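Local structure of putative cytosine/guanine deaminase (2PAJ) at residues V222-T234 with S266-G278. The protein catalyses the zinc-dependent hydrolytic deamination of 2-amino-4-hydroxypteridines such as isoxanthopterin, giving 2,4-dihydroxypteridines and ammonium. Numbering follows the deposited sequence.
Sequences VLYSISPREMRET and SPVAFCGEHDWLG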
loop_
_atom_site.group_PDB
_atom_site.type_symbol
_atom_site.label_atom_id
_atom_site.label_comp_id
_atom_site.label_asym_id
_atom_site.label_seq_id
_atom_site.Cartn_x
_atom_site.Cartn_y
_atom_site.Cartn_z
ATOM N N VAL A 222 15.167 -10.794 -0.850
ATOM C CA VAL A 222 15.924 -11.391 0.234
ATOM C C VAL A 222 16.779 -12.633 -0.088
ATOM O O VAL A 222 17.849 -12.811 0.495
ATOM C CB VAL A 222 14.974 -11.677 1.428
ATOM C CG1 VAL A 222 14.430 -13.092 1.356
ATOM C CG2 VAL A 222 15.683 -11.399 2.732
ATOM N N LEU A 223 16.334 -13.491 -0.999
ATOM C CA LEU A 223 17.133 -14.672 -1.321
ATOM C C LEU A 223 18.196 -14.382 -2.378
ATOM O O LEU A 223 18.862 -15.295 -2.854
ATOM C CB LEU A 223 16.247 -15.817 -1.812
ATOM C CG LEU A 223 15.116 -16.274 -0.894
ATOM C CD1 LEU A 223 14.413 -17.473 -1.522
ATOM C CD2 LEU A 223 15.666 -16.634 0.479
ATOM N N TYR A 224 18.339 -13.116 -2.757
ATOM C CA TYR A 224 19.336 -12.727 -3.749
ATOM C C TYR A 224 20.032 -11.418 -3.386
ATOM O O TYR A 224 21.245 -11.318 -3.468
ATOM C CB TYR A 224 18.703 -12.616 -5.143
ATOM C CG TYR A 224 18.216 -13.941 -5.692
ATOM C CD1 TYR A 224 16.845 -14.219 -5.792
ATOM C CD2 TYR A 224 19.125 -14.944 -6.057
ATOM C CE1 TYR A 224 16.392 -15.458 -6.229
ATOM C CE2 TYR A 224 18.682 -16.186 -6.499
ATOM C CZ TYR A 224 17.311 -16.437 -6.579
ATOM O OH TYR A 224 16.875 -17.678 -6.997
ATOM N N SER A 225 19.269 -10.419 -2.964
ATOM C CA SER A 225 19.846 -9.119 -2.614
ATOM C C SER A 225 20.880 -9.201 -1.489
ATOM O O SER A 225 21.782 -8.367 -1.402
ATOM C CB SER A 225 18.736 -8.143 -2.189
ATOM O OG SER A 225 17.833 -7.891 -3.246
ATOM N N ILE A 226 20.755 -10.230 -0.656
ATOM C CA ILE A 226 21.614 -10.389 0.503
ATOM C C ILE A 226 22.063 -11.827 0.827
ATOM O O ILE A 226 21.394 -12.799 0.473
ATOM C CB ILE A 226 20.877 -9.744 1.702
ATOM C CG1 ILE A 226 21.437 -8.343 1.901
ATOM C CG2 ILE A 226 20.919 -10.628 2.936
ATOM C CD1 ILE A 226 20.778 -7.566 3.006
ATOM N N SER A 227 23.202 -11.958 1.503
ATOM C CA SER A 227 23.718 -13.274 1.872
ATOM C C SER A 227 22.855 -13.877 2.984
ATOM O O SER A 227 22.260 -13.146 3.769
ATOM C CB SER A 227 25.161 -13.159 2.359
ATOM O OG SER A 227 25.214 -12.496 3.610
ATOM N N PRO A 228 22.777 -15.220 3.069
ATOM C CA PRO A 228 21.948 -15.788 4.136
ATOM C C PRO A 228 22.410 -15.490 5.566
ATOM O O PRO A 228 21.604 -15.468 6.498
ATOM C CB PRO A 228 21.909 -17.281 3.800
ATOM C CG PRO A 228 23.103 -17.501 2.960
ATOM C CD PRO A 228 23.228 -16.267 2.134
ATOM N N ARG A 229 23.706 -15.260 5.737
ATOM C CA ARG A 229 24.261 -14.928 7.050
ATOM C C ARG A 229 23.760 -13.515 7.343
ATOM O O ARG A 229 23.451 -13.153 8.481
ATOM C CB ARG A 229 25.794 -14.953 6.977
ATOM C CG ARG A 229 26.545 -14.260 8.109
ATOM C CD ARG A 229 27.953 -13.922 7.601
ATOM N NE ARG A 229 28.873 -13.411 8.621
ATOM C CZ ARG A 229 30.169 -13.163 8.391
ATOM N NH1 ARG A 229 30.697 -13.375 7.180
ATOM N NH2 ARG A 229 30.956 -12.718 9.372
ATOM N N GLU A 230 23.683 -12.727 6.281
ATOM C CA GLU A 230 23.219 -11.366 6.388
ATOM C C GLU A 230 21.717 -11.269 6.661
ATOM O O GLU A 230 21.274 -10.328 7.312
ATOM C CB GLU A 230 23.581 -10.590 5.123
ATOM C CG GLU A 230 24.947 -9.961 5.191
ATOM C CD GLU A 230 25.336 -9.269 3.902
ATOM O OE1 GLU A 230 26.246 -8.403 3.936
ATOM O OE2 GLU A 230 24.744 -9.604 2.849
ATOM N N MET A 231 20.918 -12.227 6.190
ATOM C CA MET A 231 19.498 -12.093 6.474
ATOM C C MET A 231 19.208 -12.368 7.950
ATOM O O MET A 231 18.246 -11.836 8.509
ATOM C CB MET A 231 18.606 -12.928 5.514
ATOM C CG MET A 231 19.071 -14.301 5.057
ATOM S SD MET A 231 18.138 -14.904 3.566
ATOM C CE MET A 231 16.902 -15.937 4.298
ATOM N N ARG A 232 20.059 -13.157 8.601
ATOM C CA ARG A 232 19.857 -13.412 10.023
ATOM C C ARG A 232 20.136 -12.120 10.788
ATOM O O ARG A 232 19.273 -11.621 11.527
ATOM C CB ARG A 232 20.776 -14.516 10.541
ATOM C CG ARG A 232 20.343 -15.915 10.154
ATOM C CD ARG A 232 20.884 -16.931 11.134
ATOM N NE ARG A 232 20.477 -18.304 10.838
ATOM C CZ ARG A 232 20.923 -19.017 9.806
ATOM N NH1 ARG A 232 21.796 -18.482 8.965
ATOM N NH2 ARG A 232 20.506 -20.268 9.616
ATOM N N GLU A 233 21.333 -11.569 10.604
ATOM C CA GLU A 233 21.684 -10.344 11.307
ATOM C C GLU A 233 20.759 -9.207 10.900
ATOM O O GLU A 233 20.378 -8.373 11.712
ATOM C CB GLU A 233 23.157 -9.987 11.065
ATOM C CG GLU A 233 23.590 -9.909 9.609
ATOM C CD GLU A 233 25.117 -10.033 9.441
ATOM O OE1 GLU A 233 25.667 -11.114 9.785
ATOM O OE2 GLU A 233 25.763 -9.060 8.966
ATOM N N THR A 234 20.374 -9.194 9.639
ATOM C CA THR A 234 19.478 -8.157 9.147
ATOM C C THR A 234 18.124 -8.230 9.868
ATOM O O THR A 234 17.493 -7.204 10.123
ATOM C CB THR A 234 19.274 -8.311 7.641
ATOM O OG1 THR A 234 19.231 -7.023 7.037
ATOM C CG2 THR A 234 18.009 -9.063 7.354
ATOM N N SER A 266 13.439 -25.814 0.324
ATOM C CA SER A 266 12.357 -24.869 -0.005
ATOM C C SER A 266 12.632 -23.404 0.329
ATOM O O SER A 266 13.291 -23.091 1.313
ATOM C CB SER A 266 11.059 -25.294 0.685
ATOM O OG SER A 266 10.167 -24.199 0.796
ATOM N N PRO A 267 12.116 -22.482 -0.496
ATOM C CA PRO A 267 12.323 -21.048 -0.263
ATOM C C PRO A 267 11.790 -20.562 1.089
ATOM O O PRO A 267 12.500 -19.914 1.861
ATOM C CB PRO A 267 11.600 -20.404 -1.445
ATOM C CG PRO A 267 11.790 -21.418 -2.531
ATOM C CD PRO A 267 11.516 -22.718 -1.819
ATOM N N VAL A 268 10.533 -20.875 1.365
ATOM C CA VAL A 268 9.902 -20.489 2.615
ATOM C C VAL A 268 10.635 -21.151 3.790
ATOM O O VAL A 268 10.961 -20.497 4.773
ATOM C CB VAL A 268 8.405 -20.896 2.604
ATOM C CG1 VAL A 268 7.747 -20.572 3.928
ATOM C CG2 VAL A 268 7.704 -20.178 1.481
ATOM N N ALA A 269 10.907 -22.446 3.666
ATOM C CA ALA A 269 11.604 -23.202 4.699
ATOM C C ALA A 269 13.001 -22.614 4.975
ATOM O O ALA A 269 13.488 -22.631 6.106
ATOM C CB ALA A 269 11.708 -24.671 4.276
ATOM N N PHE A 270 13.633 -22.095 3.930
ATOM C CA PHE A 270 14.952 -21.481 4.042
ATOM C C PHE A 270 14.795 -20.182 4.834
ATOM O O PHE A 270 15.541 -19.910 5.773
ATOM C CB PHE A 270 15.498 -21.179 2.646
ATOM C CG PHE A 270 16.923 -20.734 2.637
ATOM C CD1 PHE A 270 17.949 -21.655 2.796
ATOM C CD2 PHE A 270 17.244 -19.388 2.482
ATOM C CE1 PHE A 270 19.277 -21.244 2.804
ATOM C CE2 PHE A 270 18.571 -18.960 2.489
ATOM C CZ PHE A 270 19.593 -19.887 2.650
ATOM N N CYS A 271 13.809 -19.379 4.449
ATOM C CA CYS A 271 13.540 -18.124 5.144
ATOM C C CYS A 271 13.319 -18.377 6.623
ATOM O O CYS A 271 13.786 -17.622 7.467
ATOM C CB CYS A 271 12.304 -17.447 4.561
ATOM S SG CYS A 271 12.606 -16.647 2.997
ATOM N N GLY A 272 12.595 -19.444 6.931
ATOM C CA GLY A 272 12.345 -19.770 8.317
ATOM C C GLY A 272 13.650 -20.005 9.049
ATOM O O GLY A 272 13.879 -19.443 10.112
ATOM N N GLU A 273 14.516 -20.822 8.457
ATOM C CA GLU A 273 15.802 -21.164 9.040
ATOM C C GLU A 273 16.787 -20.010 9.197
ATOM O O GLU A 273 17.827 -20.158 9.837
ATOM C CB GLU A 273 16.432 -22.295 8.229
ATOM C CG GLU A 273 16.104 -23.661 8.809
ATOM C CD GLU A 273 16.493 -24.814 7.911
ATOM O OE1 GLU A 273 17.648 -24.855 7.432
ATOM O OE2 GLU A 273 15.635 -25.693 7.697
ATOM N N HIS A 274 16.442 -18.856 8.634
ATOM C CA HIS A 274 17.289 -17.678 8.715
ATOM C C HIS A 274 16.584 -16.487 9.329
ATOM O O HIS A 274 16.824 -15.349 8.936
ATOM C CB HIS A 274 17.804 -17.325 7.329
ATOM C CG HIS A 274 18.696 -18.376 6.754
ATOM N ND1 HIS A 274 20.061 -18.216 6.645
ATOM C CD2 HIS A 274 18.430 -19.636 6.335
ATOM C CE1 HIS A 274 20.596 -19.334 6.189
ATOM N NE2 HIS A 274 19.627 -20.212 5.993
ATOM N N ASP A 275 15.714 -16.770 10.298
ATOM C CA ASP A 275 14.965 -15.749 11.024
ATOM C C ASP A 275 14.128 -14.803 10.159
ATOM O O ASP A 275 13.993 -13.618 10.483
ATOM C CB ASP A 275 15.924 -14.916 11.889
ATOM C CG ASP A 275 16.687 -15.759 12.911
ATOM O OD1 ASP A 275 16.043 -16.482 13.712
ATOM O OD2 ASP A 275 17.937 -15.697 12.914
ATOM N N TRP A 276 13.549 -15.323 9.077
ATOM C CA TRP A 276 12.751 -14.491 8.189
ATOM C C TRP A 276 11.288 -14.882 8.016
ATOM O O TRP A 276 10.733 -14.802 6.920
ATOM C CB TRP A 276 13.424 -14.362 6.814
ATOM C CG TRP A 276 14.193 -13.109 6.712
ATOM C CD1 TRP A 276 15.440 -12.860 7.232
ATOM C CD2 TRP A 276 13.722 -11.858 6.191
ATOM N NE1 TRP A 276 15.768 -11.532 7.076
ATOM C CE2 TRP A 276 14.738 -10.891 6.443
ATOM C CE3 TRP A 276 12.543 -11.455 5.541
ATOM C CZ2 TRP A 276 14.604 -9.541 6.066
ATOM C CZ3 TRP A 276 12.413 -10.121 5.168
ATOM C CH2 TRP A 276 13.440 -9.177 5.432
ATOM N N LEU A 277 10.668 -15.305 9.109
ATOM C CA LEU A 277 9.251 -15.642 9.115
ATOM C C LEU A 277 8.704 -15.082 10.420
ATOM O O LEU A 277 9.461 -14.617 11.268
ATOM C CB LEU A 277 9.013 -17.157 9.070
ATOM C CG LEU A 277 9.388 -18.001 7.844
ATOM C CD1 LEU A 277 8.763 -19.382 7.990
ATOM C CD2 LEU A 277 8.912 -17.345 6.566
ATOM N N GLY A 278 7.391 -15.135 10.584
ATOM C CA GLY A 278 6.771 -14.615 11.788
ATOM C C GLY A 278 5.783 -13.541 11.420
ATOM O O GLY A 278 5.868 -12.975 10.344
HETATM O O HOH W 1 17.860 -12.505 13.264
#
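Arg-232 and His-274 mark the closest backbone approach, CA to CA 5.1 Å, where helix 228-234 passes the C-terminal end of helix 267-273. The two axes diverge by 56° and come no nearer than 10.5 Å. That second helix ends in a Schellman motif with Asp-275, at positive phi, as C-prime: Trp-276 N returns to Cys-271 O and Asp-275 N to Gly-272 O. The turn sends the indole toward helix 228-234, where Trp-276 NE1 donates to Met-231 O (2.9 Å), the acceptor lying in the ring plane, although the N-H...O angle is only 132°. Val-222 CG2 sits 3.8 Å from the centroid of the Trp-276 six-membered ring and nearly on its normal, a CH-pi contact, while Thr-234 CG2 meets the indole edge. In this TIM-barrel amidohydrolase, the two helices follow neighbouring parallel strands, 213-217 and 244-248, and pack on the outer side of the barrel; Val-222 lies about 7 Å, side chain to side chain, from the zinc ligand His-248. The His-274 imidazole is sandwiched: the Arg-232 guanidinium lies over one face, with planes 44° apart, and Phe-270 CE2 lies off-centre over the other. His-274 ND1 donates to Pro-228 O (3.2 Å), reaching that carbonyl from above its plane. Met-231 lies beside the Phe-270, His-274 and Trp-276 rings, its sulfur making oblique Met-aromatic contacts with Phe-270 and Trp-276; a bend at chi3 brings Met-231 CE to 3.5 Å from His-274 CB and against Phe-270 CE2. Toward the start of segment 222-234, Leu-223 CD2 packs on Phe-270 CD2 (3.8 Å) and Cys-271 SG.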